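PDB 5LNB: ubiquitin-like-specific protease 2, which cleaves SUMO from its protein conjugates as a cysteine protease of the C48 family, this chain being the part that carries its catalytic domain. Local coordinates for residues 37-42 / 50-55; 77-82 / 99-104; 120-125 / 210-215. All blocks are in the same frame, centred on the assembly; numbering follows the deposited sequence.

Interaction 1. Residues 37-42 / 50-55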
loop_
_atom_site.group_PDB
_atom_site.type_symbol
_atom_site.label_atom_id
_atom_site.label_comp_id
_atom_site.label_asym_id
_atom_site.label_seq_id
_atom_site.Cartn_x
_atom_site.Cartn_y
_atom_site.Cartn_z
ATOM N N ASN A 37 -4.549 -10.073 18.570
ATOM C CA ASN A 37 -6.001 -10.141 18.484
ATOM C C ASN A 37 -6.606 -8.749 18.366
ATOM O O ASN A 37 -7.578 -8.548 17.631
ATOM C CB ASN A 37 -6.579 -10.871 19.695
ATOM C CG ASN A 37 -8.092 -10.996 19.625
ATOM O OD1 ASN A 37 -8.620 -11.688 18.760
ATOM N ND2 ASN A 37 -8.794 -10.318 20.528
ATOM N N GLN A 38 -6.035 -7.773 19.077
ATOM C CA GLN A 38 -6.504 -6.398 18.968
ATOM C C GLN A 38 -6.470 -5.905 17.521
ATOM O O GLN A 38 -7.325 -5.110 17.119
ATOM C CB GLN A 38 -5.660 -5.497 19.875
ATOM C CG GLN A 38 -6.403 -4.315 20.481
ATOM C CD GLN A 38 -7.527 -4.725 21.439
ATOM O OE1 GLN A 38 -8.456 -3.950 21.680
ATOM N NE2 GLN A 38 -7.443 -5.939 21.992
ATOM N N ASP A 39 -5.501 -6.372 16.720
ATOM C CA ASP A 39 -5.442 -6.002 15.305
ATOM C C ASP A 39 -6.406 -6.843 14.476
ATOM O O ASP A 39 -7.151 -6.322 13.638
ATOM C CB ASP A 39 -4.015 -6.177 14.763
ATOM C CG ASP A 39 -2.970 -5.463 15.600
ATOM O OD1 ASP A 39 -3.214 -4.307 15.997
ATOM O OD2 ASP A 39 -1.900 -6.059 15.864
ATOM N N PHE A 40 -6.388 -8.155 14.704
ATOM C CA PHE A 40 -7.200 -9.091 13.937
ATOM C C PHE A 40 -8.692 -8.770 14.038
ATOM O O PHE A 40 -9.443 -8.988 13.079
ATOM C CB PHE A 40 -6.885 -10.508 14.439
ATOM C CG PHE A 40 -7.750 -11.592 13.862
ATOM C CD1 PHE A 40 -7.489 -12.114 12.603
ATOM C CD2 PHE A 40 -8.798 -12.120 14.597
ATOM C CE1 PHE A 40 -8.279 -13.124 12.077
ATOM C CE2 PHE A 40 -9.585 -13.128 14.078
ATOM C CZ PHE A 40 -9.324 -13.632 12.818
ATOM N N LYS A 41 -9.142 -8.238 15.174
ATOM C CA LYS A 41 -10.577 -8.099 15.393
ATOM C C LYS A 41 -11.203 -6.996 14.544
ATOM O O LYS A 41 -12.432 -6.960 14.415
ATOM C CB LYS A 41 -10.864 -7.833 16.869
ATOM C CG LYS A 41 -10.678 -6.387 17.272
ATOM C CD LYS A 41 -10.709 -6.249 18.777
ATOM C CE LYS A 41 -10.537 -4.804 19.194
ATOM N NZ LYS A 41 -10.480 -4.678 20.678
ATOM N N CYS A 42 -10.400 -6.097 13.968
ATOM C CA CYS A 42 -10.974 -5.064 13.114
ATOM C C CYS A 42 -11.514 -5.634 11.811
ATOM O O CYS A 42 -12.293 -4.957 11.135
ATOM C CB CYS A 42 -9.947 -3.965 12.832
ATOM S SG CYS A 42 -8.650 -4.414 11.665
ATOM N N ASN A 50 -7.041 -1.089 11.043
ATOM C CA ASN A 50 -5.931 -0.387 11.687
ATOM C C ASN A 50 -4.629 -0.538 10.887
ATOM O O ASN A 50 -4.540 -1.295 9.917
ATOM C CB ASN A 50 -5.735 -0.879 13.126
ATOM C CG ASN A 50 -5.476 -2.374 13.206
ATOM O OD1 ASN A 50 -4.520 -2.888 12.623
ATOM N ND2 ASN A 50 -6.335 -3.079 13.927
ATOM N N ASP A 51 -3.608 0.222 11.309
ATOM C CA ASP A 51 -2.332 0.260 10.589
ATOM C C ASP A 51 -1.664 -1.109 10.547
ATOM O O ASP A 51 -0.999 -1.450 9.560
ATOM C CB ASP A 51 -1.388 1.262 11.246
ATOM C CG ASP A 51 -1.988 2.640 11.358
ATOM O OD1 ASP A 51 -2.456 3.169 10.328
ATOM O OD2 ASP A 51 -1.996 3.200 12.474
ATOM N N SER A 52 -1.787 -1.887 11.629
ATOM C CA SER A 52 -1.121 -3.182 11.687
ATOM C C SER A 52 -1.625 -4.098 10.587
ATOM O O SER A 52 -0.836 -4.728 9.870
ATOM C CB SER A 52 -1.340 -3.830 13.054
ATOM O OG SER A 52 -0.814 -3.009 14.073
ATOM N N ILE A 53 -2.945 -4.195 10.456
ATOM C CA ILE A 53 -3.533 -5.061 9.446
ATOM C C ILE A 53 -3.160 -4.573 8.055
ATOM O O ILE A 53 -2.742 -5.352 7.194
ATOM C CB ILE A 53 -5.060 -5.125 9.624
ATOM C CG1 ILE A 53 -5.428 -5.838 10.935
ATOM C CG2 ILE A 53 -5.679 -5.806 8.434
ATOM C CD1 ILE A 53 -4.903 -7.257 11.036
ATOM N N LEU A 54 -3.304 -3.276 7.817
ATOM C CA LEU A 54 -3.056 -2.763 6.476
ATOM C C LEU A 54 -1.584 -2.885 6.097
ATOM O O LEU A 54 -1.263 -3.331 4.989
ATOM C CB LEU A 54 -3.532 -1.319 6.368
ATOM C CG LEU A 54 -3.507 -0.859 4.914
ATOM C CD1 LEU A 54 -4.772 -0.123 4.620
ATOM C CD2 LEU A 54 -2.265 0.009 4.651
ATOM N N ASP A 55 -0.670 -2.498 6.997
ATOM C CA ASP A 55 0.750 -2.597 6.645
ATOM C C ASP A 55 1.179 -4.053 6.487
ATOM O O ASP A 55 2.001 -4.368 5.623
ATOM C CB ASP A 55 1.631 -1.862 7.669
ATOM C CG ASP A 55 1.469 -0.337 7.600
ATOM O OD1 ASP A 55 1.291 0.191 6.496
ATOM O OD2 ASP A 55 1.498 0.341 8.645
#

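Interaction 2. Residues 77-82 / 99-104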
loop_
_atom_site.group_PDB
_atom_site.type_symbol
_atom_site.label_atom_id
_atom_site.label_comp_id
_atom_site.label_asym_id
_atom_site.label_seq_id
_atom_site.Cartn_x
_atom_site.Cartn_y
_atom_site.Cartn_z
ATOM N N HIS A 77 9.406 -0.185 -3.705
ATOM C CA HIS A 77 9.623 0.252 -2.330
ATOM C C HIS A 77 8.272 0.505 -1.668
ATOM O O HIS A 77 7.487 1.335 -2.145
ATOM C CB HIS A 77 10.480 1.511 -2.268
ATOM C CG HIS A 77 10.991 1.814 -0.893
ATOM N ND1 HIS A 77 10.219 2.424 0.072
ATOM C CD2 HIS A 77 12.189 1.568 -0.315
ATOM C CE1 HIS A 77 10.925 2.553 1.181
ATOM N NE2 HIS A 77 12.122 2.040 0.973
ATOM N N LEU A 78 8.010 -0.205 -0.570
ATOM C CA LEU A 78 6.753 -0.101 0.163
ATOM C C LEU A 78 6.974 0.753 1.401
ATOM O O LEU A 78 7.774 0.398 2.268
ATOM C CB LEU A 78 6.221 -1.479 0.560
ATOM C CG LEU A 78 5.034 -1.491 1.529
ATOM C CD1 LEU A 78 3.802 -0.785 0.937
ATOM C CD2 LEU A 78 4.659 -2.905 1.945
ATOM N N MET A 79 6.283 1.879 1.474
ATOM C CA MET A 79 6.278 2.679 2.687
ATOM C C MET A 79 5.233 2.136 3.647
ATOM O O MET A 79 4.136 1.743 3.237
ATOM C CB MET A 79 5.966 4.138 2.366
ATOM C CG MET A 79 7.024 4.836 1.535
ATOM S SD MET A 79 8.547 4.996 2.465
ATOM C CE MET A 79 9.398 6.197 1.447
ATOM N N SER A 80 5.571 2.106 4.930
ATOM C CA SER A 80 4.525 1.864 5.909
ATOM C C SER A 80 3.576 3.062 5.958
ATOM O O SER A 80 3.930 4.184 5.564
ATOM C CB SER A 80 5.122 1.607 7.290
ATOM O OG SER A 80 5.224 2.811 8.023
ATOM N N SER A 81 2.354 2.817 6.445
ATOM C CA SER A 81 1.365 3.889 6.526
ATOM C C SER A 81 1.841 5.061 7.376
ATOM O O SER A 81 1.370 6.186 7.180
ATOM C CB SER A 81 0.052 3.359 7.090
ATOM O OG SER A 81 0.228 2.894 8.412
ATOM N N PHE A 82 2.759 4.835 8.314
ATOM C CA PHE A 82 3.218 5.933 9.156
ATOM C C PHE A 82 4.116 6.922 8.428
ATOM O O PHE A 82 4.300 8.030 8.937
ATOM C CB PHE A 82 3.930 5.387 10.393
ATOM C CG PHE A 82 3.022 4.627 11.311
ATOM C CD1 PHE A 82 2.851 3.259 11.159
ATOM C CD2 PHE A 82 2.311 5.283 12.306
ATOM C CE1 PHE A 82 2.014 2.555 11.998
ATOM C CE2 PHE A 82 1.467 4.580 13.151
ATOM C CZ PHE A 82 1.319 3.215 12.995
ATOM N N LYS A 99 13.510 12.891 6.980
ATOM C CA LYS A 99 14.883 12.732 6.499
ATOM C C LYS A 99 15.542 11.491 7.094
ATOM O O LYS A 99 16.159 10.698 6.374
ATOM C CB LYS A 99 15.714 13.976 6.809
ATOM C CG LYS A 99 17.134 13.882 6.257
ATOM C CD LYS A 99 17.798 15.236 6.165
ATOM C CE LYS A 99 19.255 15.116 5.698
ATOM N NZ LYS A 99 19.373 14.400 4.387
ATOM N N LYS A 100 15.434 11.302 8.408
ATOM C CA LYS A 100 15.992 10.090 8.999
ATOM C C LYS A 100 15.254 8.855 8.502
ATOM O O LYS A 100 15.865 7.805 8.275
ATOM C CB LYS A 100 15.942 10.172 10.524
ATOM C CG LYS A 100 16.447 8.923 11.221
ATOM C CD LYS A 100 16.259 9.001 12.731
ATOM C CE LYS A 100 16.905 10.251 13.311
ATOM N NZ LYS A 100 17.132 10.119 14.783
ATOM N N TRP A 101 13.939 8.977 8.315
ATOM C CA TRP A 101 13.129 7.886 7.788
ATOM C C TRP A 101 13.692 7.328 6.486
ATOM O O TRP A 101 13.702 6.114 6.282
ATOM C CB TRP A 101 11.705 8.386 7.558
ATOM C CG TRP A 101 10.684 7.307 7.410
ATOM C CD1 TRP A 101 10.549 6.423 6.372
ATOM C CD2 TRP A 101 9.626 7.017 8.323
ATOM N NE1 TRP A 101 9.476 5.590 6.598
ATOM C CE2 TRP A 101 8.892 5.937 7.787
ATOM C CE3 TRP A 101 9.225 7.567 9.543
ATOM C CZ2 TRP A 101 7.788 5.393 8.438
ATOM C CZ3 TRP A 101 8.123 7.016 10.192
ATOM C CH2 TRP A 101 7.423 5.943 9.638
ATOM N N VAL A 102 14.132 8.203 5.576
ATOM C CA VAL A 102 14.543 7.794 4.236
ATOM C C VAL A 102 16.059 7.697 4.099
ATOM O O VAL A 102 16.568 7.616 2.976
ATOM C CB VAL A 102 13.977 8.739 3.165
ATOM C CG1 VAL A 102 12.461 8.794 3.265
ATOM C CG2 VAL A 102 14.607 10.131 3.295
ATOM N N ASN A 103 16.794 7.718 5.210
ATOM C CA ASN A 103 18.233 7.507 5.143
ATOM C C ASN A 103 18.535 6.141 4.538
ATOM O O ASN A 103 17.888 5.141 4.856
ATOM C CB ASN A 103 18.858 7.621 6.536
ATOM C CG ASN A 103 20.383 7.512 6.504
ATOM O OD1 ASN A 103 20.961 6.525 6.970
ATOM N ND2 ASN A 103 21.037 8.523 5.937
ATOM N N ASN A 104 19.525 6.102 3.652
ATOM C CA ASN A 104 19.951 4.863 3.005
ATOM C C ASN A 104 18.823 4.209 2.218
ATOM O O ASN A 104 18.736 2.982 2.142
ATOM C CB ASN A 104 20.542 3.884 4.019
ATOM C CG ASN A 104 21.994 4.214 4.354
ATOM O OD1 ASN A 104 22.636 5.010 3.657
ATOM N ND2 ASN A 104 22.518 3.602 5.416
#

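Interaction 3. Residues 120-125 / 210-215. With ACT (acetate ion), chain B.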
loop_
_atom_site.group_PDB
_atom_site.type_symbol
_atom_site.label_atom_id
_atom_site.label_comp_id
_atom_site.label_asym_id
_atom_site.label_seq_id
_atom_site.Cartn_x
_atom_site.Cartn_y
_atom_site.Cartn_z
ATOM N N SER A 120 -7.623 11.024 9.091
ATOM C CA SER A 120 -8.926 11.093 9.763
ATOM C C SER A 120 -9.777 9.866 9.449
ATOM O O SER A 120 -10.940 9.963 9.054
ATOM C CB SER A 120 -9.670 12.367 9.381
ATOM O OG SER A 120 -8.895 13.509 9.694
ATOM N N TYR A 121 -9.174 8.689 9.613
ATOM C CA TYR A 121 -9.854 7.402 9.497
ATOM C C TYR A 121 -10.293 7.081 8.076
ATOM O O TYR A 121 -11.086 6.154 7.873
ATOM C CB TYR A 121 -11.056 7.326 10.444
ATOM C CG TYR A 121 -10.633 7.227 11.884
ATOM C CD1 TYR A 121 -10.370 5.987 12.467
ATOM C CD2 TYR A 121 -10.468 8.367 12.659
ATOM C CE1 TYR A 121 -9.970 5.882 13.787
ATOM C CE2 TYR A 121 -10.063 8.273 13.983
ATOM C CZ TYR A 121 -9.816 7.024 14.542
ATOM O OH TYR A 121 -9.406 6.923 15.857
ATOM N N HIS A 122 -9.793 7.812 7.087
ATOM C CA HIS A 122 -10.050 7.549 5.680
ATOM C C HIS A 122 -8.768 7.014 5.060
ATOM O O HIS A 122 -7.767 7.733 4.988
ATOM C CB HIS A 122 -10.513 8.820 4.966
ATOM C CG HIS A 122 -10.676 8.663 3.482
ATOM N ND1 HIS A 122 -10.839 9.741 2.635
ATOM C CD2 HIS A 122 -10.716 7.558 2.697
ATOM C CE1 HIS A 122 -10.963 9.308 1.392
ATOM N NE2 HIS A 122 -10.891 7.987 1.401
ATOM N N TRP A 123 -8.805 5.758 4.613
ATOM C CA TRP A 123 -7.697 5.132 3.905
ATOM C C TRP A 123 -7.815 5.352 2.400
ATOM O O TRP A 123 -8.884 5.147 1.815
ATOM C CB TRP A 123 -7.662 3.626 4.164
ATOM C CG TRP A 123 -7.081 3.167 5.471
ATOM C CD1 TRP A 123 -7.766 2.631 6.533
ATOM C CD2 TRP A 123 -5.692 3.141 5.833
ATOM N NE1 TRP A 123 -6.887 2.302 7.547
ATOM C CE2 TRP A 123 -5.610 2.600 7.140
ATOM C CE3 TRP A 123 -4.513 3.542 5.191
ATOM C CZ2 TRP A 123 -4.392 2.439 7.808
ATOM C CZ3 TRP A 123 -3.308 3.387 5.852
ATOM C CH2 TRP A 123 -3.257 2.838 7.153
ATOM N N PHE A 124 -6.713 5.747 1.776
ATOM C CA PHE A 124 -6.541 5.591 0.336
ATOM C C PHE A 124 -5.044 5.414 0.103
ATOM O O PHE A 124 -4.271 5.286 1.056
ATOM C CB PHE A 124 -7.185 6.755 -0.443
ATOM C CG PHE A 124 -6.562 8.107 -0.188
ATOM C CD1 PHE A 124 -5.581 8.607 -1.035
ATOM C CD2 PHE A 124 -6.983 8.892 0.875
ATOM C CE1 PHE A 124 -5.014 9.860 -0.813
ATOM C CE2 PHE A 124 -6.422 10.150 1.102
ATOM C CZ PHE A 124 -5.435 10.630 0.261
ATOM N N SER A 125 -4.623 5.376 -1.160
ATOM C CA SER A 125 -3.230 5.036 -1.430
ATOM C C SER A 125 -2.773 5.637 -2.754
ATOM O O SER A 125 -3.580 5.963 -3.629
ATOM C CB SER A 125 -3.039 3.515 -1.439
ATOM O OG SER A 125 -1.690 3.155 -1.664
ATOM N N PRO A 210 -19.291 3.670 -0.784
ATOM C CA PRO A 210 -19.202 4.846 0.093
ATOM C C PRO A 210 -18.954 4.562 1.572
ATOM O O PRO A 210 -18.976 5.515 2.357
ATOM C CB PRO A 210 -20.568 5.521 -0.110
ATOM C CG PRO A 210 -21.487 4.418 -0.477
ATOM C CD PRO A 210 -20.671 3.401 -1.226
ATOM N N ASN A 211 -18.695 3.325 2.007
ATOM C CA ASN A 211 -18.391 3.056 3.420
ATOM C C ASN A 211 -16.962 3.485 3.719
ATOM O O ASN A 211 -16.015 2.806 3.313
ATOM C CB ASN A 211 -18.525 1.574 3.759
ATOM C CG ASN A 211 -19.908 1.022 3.511
ATOM O OD1 ASN A 211 -20.877 1.758 3.331
ATOM N ND2 ASN A 211 -20.001 -0.299 3.494
ATOM N N MET A 212 -16.785 4.571 4.469
ATOM C CA MET A 212 -15.421 4.999 4.761
ATOM C C MET A 212 -14.659 3.929 5.543
ATOM O O MET A 212 -13.469 3.698 5.294
ATOM C CB MET A 212 -15.411 6.326 5.520
ATOM C CG MET A 212 -13.990 6.891 5.675
ATOM S SD MET A 212 -13.960 8.641 6.084
ATOM C CE MET A 212 -14.544 8.601 7.772
ATOM N N SER A 213 -15.339 3.243 6.469
ATOM C CA SER A 213 -14.673 2.243 7.298
ATOM C C SER A 213 -14.256 0.999 6.516
ATOM O O SER A 213 -13.438 0.227 7.021
ATOM C CB SER A 213 -15.572 1.859 8.476
ATOM O OG SER A 213 -16.746 1.182 8.058
ATOM N N ASP A 214 -14.781 0.791 5.299
ATOM C CA ASP A 214 -14.263 -0.241 4.401
ATOM C C ASP A 214 -13.055 0.213 3.574
ATOM O O ASP A 214 -12.459 -0.619 2.876
ATOM C CB ASP A 214 -15.342 -0.724 3.419
ATOM C CG ASP A 214 -16.379 -1.661 4.056
ATOM O OD1 ASP A 214 -16.105 -2.276 5.115
ATOM O OD2 ASP A 214 -17.481 -1.781 3.471
ATOM N N CYS A 215 -12.688 1.497 3.609
ATOM C CA CYS A 215 -11.607 1.985 2.746
ATOM C C CYS A 215 -10.311 1.197 2.928
ATOM O O CYS A 215 -9.595 0.936 1.954
ATOM C CB CYS A 215 -11.351 3.464 3.013
ATOM S SG CYS A 215 -12.630 4.506 2.353
HETATM C C ACT B . -5.962 7.418 12.613
HETATM O O ACT B . -6.726 7.945 11.759
HETATM O OXT ACT B . -4.885 6.924 12.206
HETATM C CH3 ACT B . -6.293 7.374 14.076
HETATM O O HOH W 1 -11.010 3.937 6.162
HETATM O O HOH W 2 -9.767 3.481 -0.407
#

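Interaction 1. Residues 37-42 / 50-55
The carboxamide of Asn50 lies between two side chains of the 37-42 segment. Over one face, Cys42 brings its sulfur almost straight above the amide nitrogen, SG to ND2 3.5 Å. The opposite face looks toward the carboxylate of Asp39, whose OD1 is farther off. At the nitrogen end comes the backbone of Asp39, whose O accepts a weak hydrogen bond from Asn50 ND2 (3.4 Å, 148°). The carboxylate of Asp39 has a neighbour over its own face: Ser52 CB rests above Asp39 CG at 3.4 Å. The serine OG also lies on that side, 3.3 Å from Asp39 OD1 and above the carboxylate plane. The other carboxylate oxygen, OD2, is hydrogen-bonded to Thr36 N.

Asn50 is the N-cap of helix 51-67. With CG placed between the backbone N and the carbonyl carbon (chi1 58°), OD1 turns back over the first helical turn and accepts from Ile53 N at 3.0 Å, the N-H pointing at it with an angle of 166°. The side chain thus caps this helix with its oxygen and reaches the preceding helix 37-40 with its nitrogen, so the oxygen end is firmly fixed and the nitrogen end more loosely. Asp39 O, which also receives the backbone bond from Cys42 N, is covered by Ile53, with CG1 only 3.2 Å from that oxygen. The same methylene meets Cys42 SG at 3.6 Å. Beyond Ile53, and likewise against Phe40, lies Leu272 of helix 264-285.

Interaction 2. Residues 77-82 / 99-104
Ser80 OG accepts a hydrogen bond from Phe82 N (3.2 Å), a bent bond at 136° that caps the turn leading into helix 82-87. The same oxygen lies in the plane of the Trp101 indole at the edge of its six-membered ring, 3.7 Å from CZ2. Next to it along that edge comes Phe82, which touches with its beta carbon and not its ring: CB meets Trp101 CH2 at 3.6 Å. The indole is swung across to them with its CG roughly opposite the backbone N (chi1 -163°). On the pyrrole side stands Met79, with SD 5.2 Å from the centroid of the five-membered ring of Trp101 and 66° off its normal, an oblique Met-aromatic contact. The methionine methyl runs on to Val102, CE to CG1 4.4 Å.

Trp101 and Val102 are the central residues of a type I turn, closed by Asn103 N bonding to Lys100 O at 3.2 Å. Trp101 also meets Phe83 edge to face. The contact therefore joins the loop after helix 94-98 to the exit of edge strand 76-78, with Met79 resting on Ile115 of strand 112-119 and Val102 against Phe181 and Tyr185 of helix 172-190.

Interaction 3. Residues 120-125 / 210-215
The probable active site of this Ulp1-family (C48) cysteine protease lies here, where the start of strand 122-129 meets the first residue of helix 215-228. His122 and Cys215, with Asp165 hydrogen-bonded to His122 NE2, are consistent with the Cys-His-Asp catalytic triad of the C48 peptidases. The sulfur approaches the imidazole obliquely: Cys215 SG is 3.6 Å from His122 CD2, and seen from the ring centroid it lies 63° off the normal. From another oblique direction comes Met212, whose side chain crosses that of His122 at about a right angle and sets SD 3.6 Å from His122 CB. The imidazole extends away from its own backbone N (chi1 175°), which carries it past the methionine sulfur to the cysteine, while one ring face has Phe124 CD2 near its rim. Were His122 replaced by an alanine, Asp165 would probably lose its hydrogen-bonding mate and a gap would open beside the cysteine sulfur.

The backbone of the strand is closely applied to the helix start, with Trp123 O only 3.2 Å from Cys215 CB. The indole of Trp123 leads away from the 210-215 segment, and its NE1 is hydrogen-bonded to Val49 O. A water joins the two segments, giving its hydrogens to Met212 O at 2.6 Å and to Tyr121 O, and accepting from Trp123 N. Within the 210-215 segment, Asp214 takes a hydrogen bond from Asn211 ND2 through OD2, from above the carboxylate plane, and forms a salt bridge to Arg265 through OD1. Next to Tyr121, an acetate, probably from the crystallisation liquor, receives a weak bond from Tyr121 N, is also hydrogen-bonded to Asn118 ND2, and lies over one face of the Tyr121 ring, its CH3 3.6 Å from CZ.

How the interactions relate
The three contacts follow one another along the chain, none nesting within or crossing another. Interaction 1 closes the short loop between helix 37-40 and helix 51-67. Interaction 2 then closes an excursion through helices 82-87 and 94-98, returning the chain to the exit of edge strand 76-78. Interaction 3 spans much the longest connection, bringing the central strand 122-129 to the start of helix 215-228. They meet round helix 51-67: Asp55 OD1 probably bonds to Ser81 N, linking interactions 1 and 2, while the Trp123 indole packs on Asp51, Leu54 and Ser81, so that interaction 3 touches both. Interactions 2 and 3 also share the mixed five-stranded sheet.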